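Local coordinates for protein metallopeptidase containing co-catalytic metalloactive site (Shewanella denitrificans OS217, PDB 3B2Y) that binds a nickel ion in this crystal and is probably a zinc-dependent hydrolase of the M14 metallocarboxypeptidase family, acting on peptide or ester bonds, at residues V12-S15 and C20-N23; C169-L174 and D254-A259. All coordinates share one frame; numbering follows the deposited sequence. Where two conformers were deposited one is given.

Interaction 1: residues V12-S15 and C20-N23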
# COMPACT_ATOMS: atom_id res chain seq x y z
N VAL A 12 -16.94 -7.23 0.30
CA VAL A 12 -17.04 -6.63 -1.04
C VAL A 12 -17.87 -5.31 -1.01
O VAL A 12 -18.84 -5.21 -0.25
CB VAL A 12 -17.68 -7.64 -2.01
CG1 VAL A 12 -18.03 -7.02 -3.30
CG2 VAL A 12 -16.73 -8.87 -2.23
N TRP A 13 -17.54 -4.37 -1.89
CA TRP A 13 -18.22 -3.05 -2.00
C TRP A 13 -18.47 -2.73 -3.48
O TRP A 13 -17.84 -3.30 -4.36
CB TRP A 13 -17.36 -1.96 -1.34
CG TRP A 13 -17.13 -2.19 0.12
CD1 TRP A 13 -17.93 -1.77 1.16
CD2 TRP A 13 -16.05 -2.94 0.71
NE1 TRP A 13 -17.40 -2.21 2.36
CE2 TRP A 13 -16.27 -2.95 2.11
CE3 TRP A 13 -14.91 -3.61 0.20
CZ2 TRP A 13 -15.36 -3.54 3.01
CZ3 TRP A 13 -14.03 -4.21 1.08
CH2 TRP A 13 -14.25 -4.17 2.48
N GLN A 14 -19.44 -1.84 -3.75
CA GLN A 14 -19.58 -1.25 -5.08
C GLN A 14 -18.80 0.04 -5.12
O GLN A 14 -18.72 0.78 -4.13
CB GLN A 14 -21.05 -0.99 -5.44
CG GLN A 14 -21.92 -2.22 -5.42
CD GLN A 14 -21.28 -3.44 -6.10
OE1 GLN A 14 -20.60 -3.33 -7.15
NE2 GLN A 14 -21.50 -4.61 -5.49
N SER A 15 -18.16 0.28 -6.26
CA SER A 15 -17.51 1.57 -6.52
C SER A 15 -18.29 2.32 -7.56
O SER A 15 -18.55 1.79 -8.64
CB SER A 15 -16.11 1.35 -7.05
OG SER A 15 -15.49 2.61 -7.33
N CYS A 20 -17.80 -0.60 -10.72
CA CYS A 20 -17.71 -2.02 -10.62
C CYS A 20 -17.64 -2.42 -9.17
O CYS A 20 -17.56 -1.57 -8.29
CB CYS A 20 -16.45 -2.49 -11.35
SG CYS A 20 -14.94 -1.91 -10.65
N GLN A 21 -17.66 -3.72 -8.93
CA GLN A 21 -17.43 -4.24 -7.61
C GLN A 21 -15.96 -4.26 -7.26
O GLN A 21 -15.05 -4.39 -8.14
CB GLN A 21 -17.97 -5.67 -7.54
CG GLN A 21 -18.28 -6.12 -6.13
CD GLN A 21 -19.38 -7.25 -6.13
OE1 GLN A 21 -20.53 -6.97 -5.88
NE2 GLN A 21 -18.98 -8.47 -6.43
N SER A 22 -15.70 -4.18 -5.97
CA SER A 22 -14.38 -4.07 -5.47
C SER A 22 -13.45 -5.25 -5.75
O SER A 22 -12.24 -5.09 -5.67
CB SER A 22 -14.39 -3.73 -3.97
OG SER A 22 -15.03 -4.68 -3.20
N ASN A 23 -14.00 -6.44 -5.97
CA ASN A 23 -13.22 -7.64 -6.24
C ASN A 23 -13.18 -7.99 -7.72
O ASN A 23 -12.83 -9.13 -8.06
CB ASN A 23 -13.69 -8.84 -5.39
CG ASN A 23 -15.03 -9.33 -5.80
OD1 ASN A 23 -15.82 -8.55 -6.34
ND2 ASN A 23 -15.33 -10.61 -5.56
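Trp-13 lies opposite Ser-22, at the end away from the turn, in a short beta hairpin whose arms 12-15 and 20-23 run antiparallel, end-to-end directions 150° apart. Ser-15 and Cys-20 form the hydrogen-bonded pair nearer the turn, with Ser-15 N 2.8 Å from Cys-20 O and a weak return bond from Cys-20 N to Ser-15 O; Gln-14 and Gln-21 follow as the non-hydrogen-bonded pair. Ser-22 then grips Trp-13 twice: its N donates to Trp-13 O at 2.8 Å, and its OG accepts from Trp-13 N at 2.8 Å. With chi1 at 60°, OG lies between its own N and carbonyl carbon, standing in for a strand carbonyl. OG also sits at the edge of the indole, 3.6 Å from CE3.

On one face of the hairpin the two glutamine amides meet, their planes 49° apart. In one of two deposited conformers, Gln-14 bends at chi2 to bring NE2 2.6 Å from Gln-21 OE1, in the carbonyl plane on a lone pair. Gln-21 NE2 donates in turn to Asn-23 OD1 at 3.2 Å, while Asn-23 ND2 bonds Lys-115 O. An alanine in place of Gln-21 would probably leave Asn-23 OD1 and, in that conformer, Gln-14 NE2 without these mates.

Ser-15 and Ser-22 rest on Phe-253 of helix 253-271, Ser-15 OG bonds Asp-254, and Trp-84 of helix 81-92 donates to Ser-22 O.

Interaction 2: residues C169-L174 and D254-A259. With NI (nickel (II) ion), chain C.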
# COMPACT_ATOMS: atom_id res chain seq x y z
N CYS A 169 -0.49 0.88 1.63
CA CYS A 169 -1.85 1.33 1.80
C CYS A 169 -2.71 0.16 2.18
O CYS A 169 -3.09 -0.65 1.32
CB CYS A 169 -2.34 1.94 0.50
SG CYS A 169 -1.47 3.56 0.29
N HIS A 170 -2.98 0.09 3.47
CA HIS A 170 -3.88 -0.87 4.06
C HIS A 170 -5.25 -0.33 4.52
O HIS A 170 -5.57 0.88 4.50
CB HIS A 170 -3.18 -1.51 5.28
CG HIS A 170 -2.05 -2.44 4.91
ND1 HIS A 170 -2.06 -3.80 5.17
CD2 HIS A 170 -0.85 -2.19 4.33
CE1 HIS A 170 -0.94 -4.34 4.72
NE2 HIS A 170 -0.18 -3.38 4.23
N GLU A 171 -6.07 -1.25 4.99
CA GLU A 171 -7.31 -0.86 5.62
C GLU A 171 -7.51 -1.70 6.85
O GLU A 171 -7.06 -2.84 6.94
CB GLU A 171 -8.50 -1.06 4.70
CG GLU A 171 -8.44 -0.49 3.27
CD GLU A 171 -9.86 -0.23 2.73
OE1 GLU A 171 -10.44 0.83 3.11
OE2 GLU A 171 -10.38 -1.05 1.89
N ASP A 172 -8.26 -1.16 7.77
CA ASP A 172 -8.67 -1.90 8.94
C ASP A 172 -10.18 -2.11 8.80
O ASP A 172 -11.00 -1.20 9.06
CB ASP A 172 -8.27 -1.16 10.19
CG ASP A 172 -8.46 -2.01 11.46
OD1 ASP A 172 -9.41 -2.82 11.48
OD2 ASP A 172 -7.67 -1.83 12.42
N VAL A 173 -10.56 -3.33 8.43
CA VAL A 173 -11.88 -3.57 7.82
C VAL A 173 -13.05 -3.30 8.74
O VAL A 173 -14.13 -2.92 8.29
CB VAL A 173 -11.99 -5.02 7.20
CG1 VAL A 173 -11.97 -6.08 8.30
CG2 VAL A 173 -13.23 -5.16 6.36
N LEU A 174 -12.85 -3.50 10.02
CA LEU A 174 -13.91 -3.33 10.99
C LEU A 174 -13.92 -1.93 11.63
O LEU A 174 -14.86 -1.57 12.37
CB LEU A 174 -13.77 -4.45 12.04
CG LEU A 174 -13.86 -5.90 11.58
CD1 LEU A 174 -13.96 -6.84 12.78
CD2 LEU A 174 -15.02 -6.16 10.60
N ASP A 254 -15.91 4.55 -1.80
CA ASP A 254 -15.33 5.57 -2.68
C ASP A 254 -14.60 6.68 -1.89
O ASP A 254 -13.58 7.19 -2.35
CB ASP A 254 -16.38 6.09 -3.65
CG ASP A 254 -16.65 5.10 -4.83
OD1 ASP A 254 -15.75 4.26 -5.15
OD2 ASP A 254 -17.76 5.15 -5.42
N ARG A 255 -15.06 6.98 -0.69
CA ARG A 255 -14.31 7.85 0.19
C ARG A 255 -12.97 7.21 0.63
O ARG A 255 -11.99 7.91 0.88
CB ARG A 255 -15.14 8.16 1.44
CG ARG A 255 -14.73 9.41 2.16
CD ARG A 255 -15.86 9.96 3.03
NE ARG A 255 -15.40 11.15 3.75
CZ ARG A 255 -15.28 12.36 3.21
NH1 ARG A 255 -15.59 12.58 1.94
NH2 ARG A 255 -14.84 13.36 3.96
N ARG A 256 -12.95 5.89 0.78
CA ARG A 256 -11.70 5.23 1.16
C ARG A 256 -10.72 5.26 0.03
O ARG A 256 -9.56 5.48 0.27
CB ARG A 256 -11.94 3.77 1.59
CG ARG A 256 -12.48 3.64 3.05
CD ARG A 256 -13.57 2.59 3.15
NE ARG A 256 -13.09 1.30 2.68
CZ ARG A 256 -13.88 0.27 2.40
NH1 ARG A 256 -15.18 0.36 2.58
NH2 ARG A 256 -13.39 -0.83 1.88
N VAL A 257 -11.24 5.15 -1.19
CA VAL A 257 -10.44 5.23 -2.41
C VAL A 257 -9.82 6.60 -2.48
O VAL A 257 -8.61 6.71 -2.68
CB VAL A 257 -11.30 4.92 -3.65
CG1 VAL A 257 -10.54 5.25 -4.92
CG2 VAL A 257 -11.75 3.42 -3.64
N GLN A 258 -10.64 7.62 -2.22
CA GLN A 258 -10.18 9.00 -2.20
C GLN A 258 -9.12 9.27 -1.14
O GLN A 258 -8.13 9.94 -1.43
CB GLN A 258 -11.37 9.98 -2.07
CG GLN A 258 -12.19 10.02 -3.35
CD GLN A 258 -13.57 10.67 -3.14
OE1 GLN A 258 -14.14 10.65 -2.03
NE2 GLN A 258 -14.10 11.26 -4.20
N ALA A 259 -9.33 8.77 0.07
CA ALA A 259 -8.41 8.94 1.17
C ALA A 259 -7.04 8.28 0.90
O ALA A 259 -6.00 8.89 1.18
CB ALA A 259 -9.02 8.43 2.49
NI NI C . -3.79 -4.95 6.01
O HOH W 1 -4.61 -3.69 7.74
O HOH W 2 -3.19 -5.33 7.68
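Glu-171 and Arg-256 form a buried salt bridge between the metal-bearing end of strand 165-172, an inner strand of the mixed sheet of this M14-family fold, and the C-terminal helix 253-271. The guanidinium comes side-on, giving one nitrogen to each carboxylate oxygen. Arg-256 NE lies 2.7 Å from Glu-171 OE1, which it meets on the syn lone pair at an N-H...O angle of 155°. The second bond, from Arg-256 NH2 to Glu-171 OE2, is 3.0 Å long and straighter, at 164°. The planes of the two groups are turned 32° apart, so the fork is slightly twisted: OE2 stays in the guanidinium plane while OE1 is tilted from it.

Beyond CG the Glu-171 chain runs extended toward the helix, whereas Arg-256 is bent at chi2 and chi3, folding its methylenes past the carboxylate so that CG comes 3.5 Å from OE1. Thr-247 OG1 is a further partner of Glu-171 OE1, and Arg-256 NH1 donates to Glu-251 O.

The preceding residue, His-170, binds the nickel ion through ND1 at 2.2 Å; His-76 and Glu-79 complete the protein ligands. Water 1, also on the metal, lies 2.7 Å from Glu-171 O, a probable hydrogen bond, so the Glu-171 carbonyl is turned to the metal site while its side chain reaches the helix.

Because both groups are buried, each charge is probably compensated mainly by the other, offsetting the cost of desolvation, and the two-pronged grip probably limits rotation of both groups.

From the N terminus, interaction 1 comes first and closes a tight hairpin, with only four residues between 12-15 and 20-23. The chain then lays down strands 68-73 and 102-106 of the central sheet before reaching strand 165-172, where interaction 2 joins 169-174 to 254-259, closing a loop of 79 residues. The two contacts therefore lie in series, without nesting or crossing. In space they meet, with centres about 13 Å apart: the Trp-13 indole has a cation-pi contact with Arg-256 while also touching Val-173. Helix 253-271 is thus shared, tied to the N-terminal hairpin and to the metal-bearing strand.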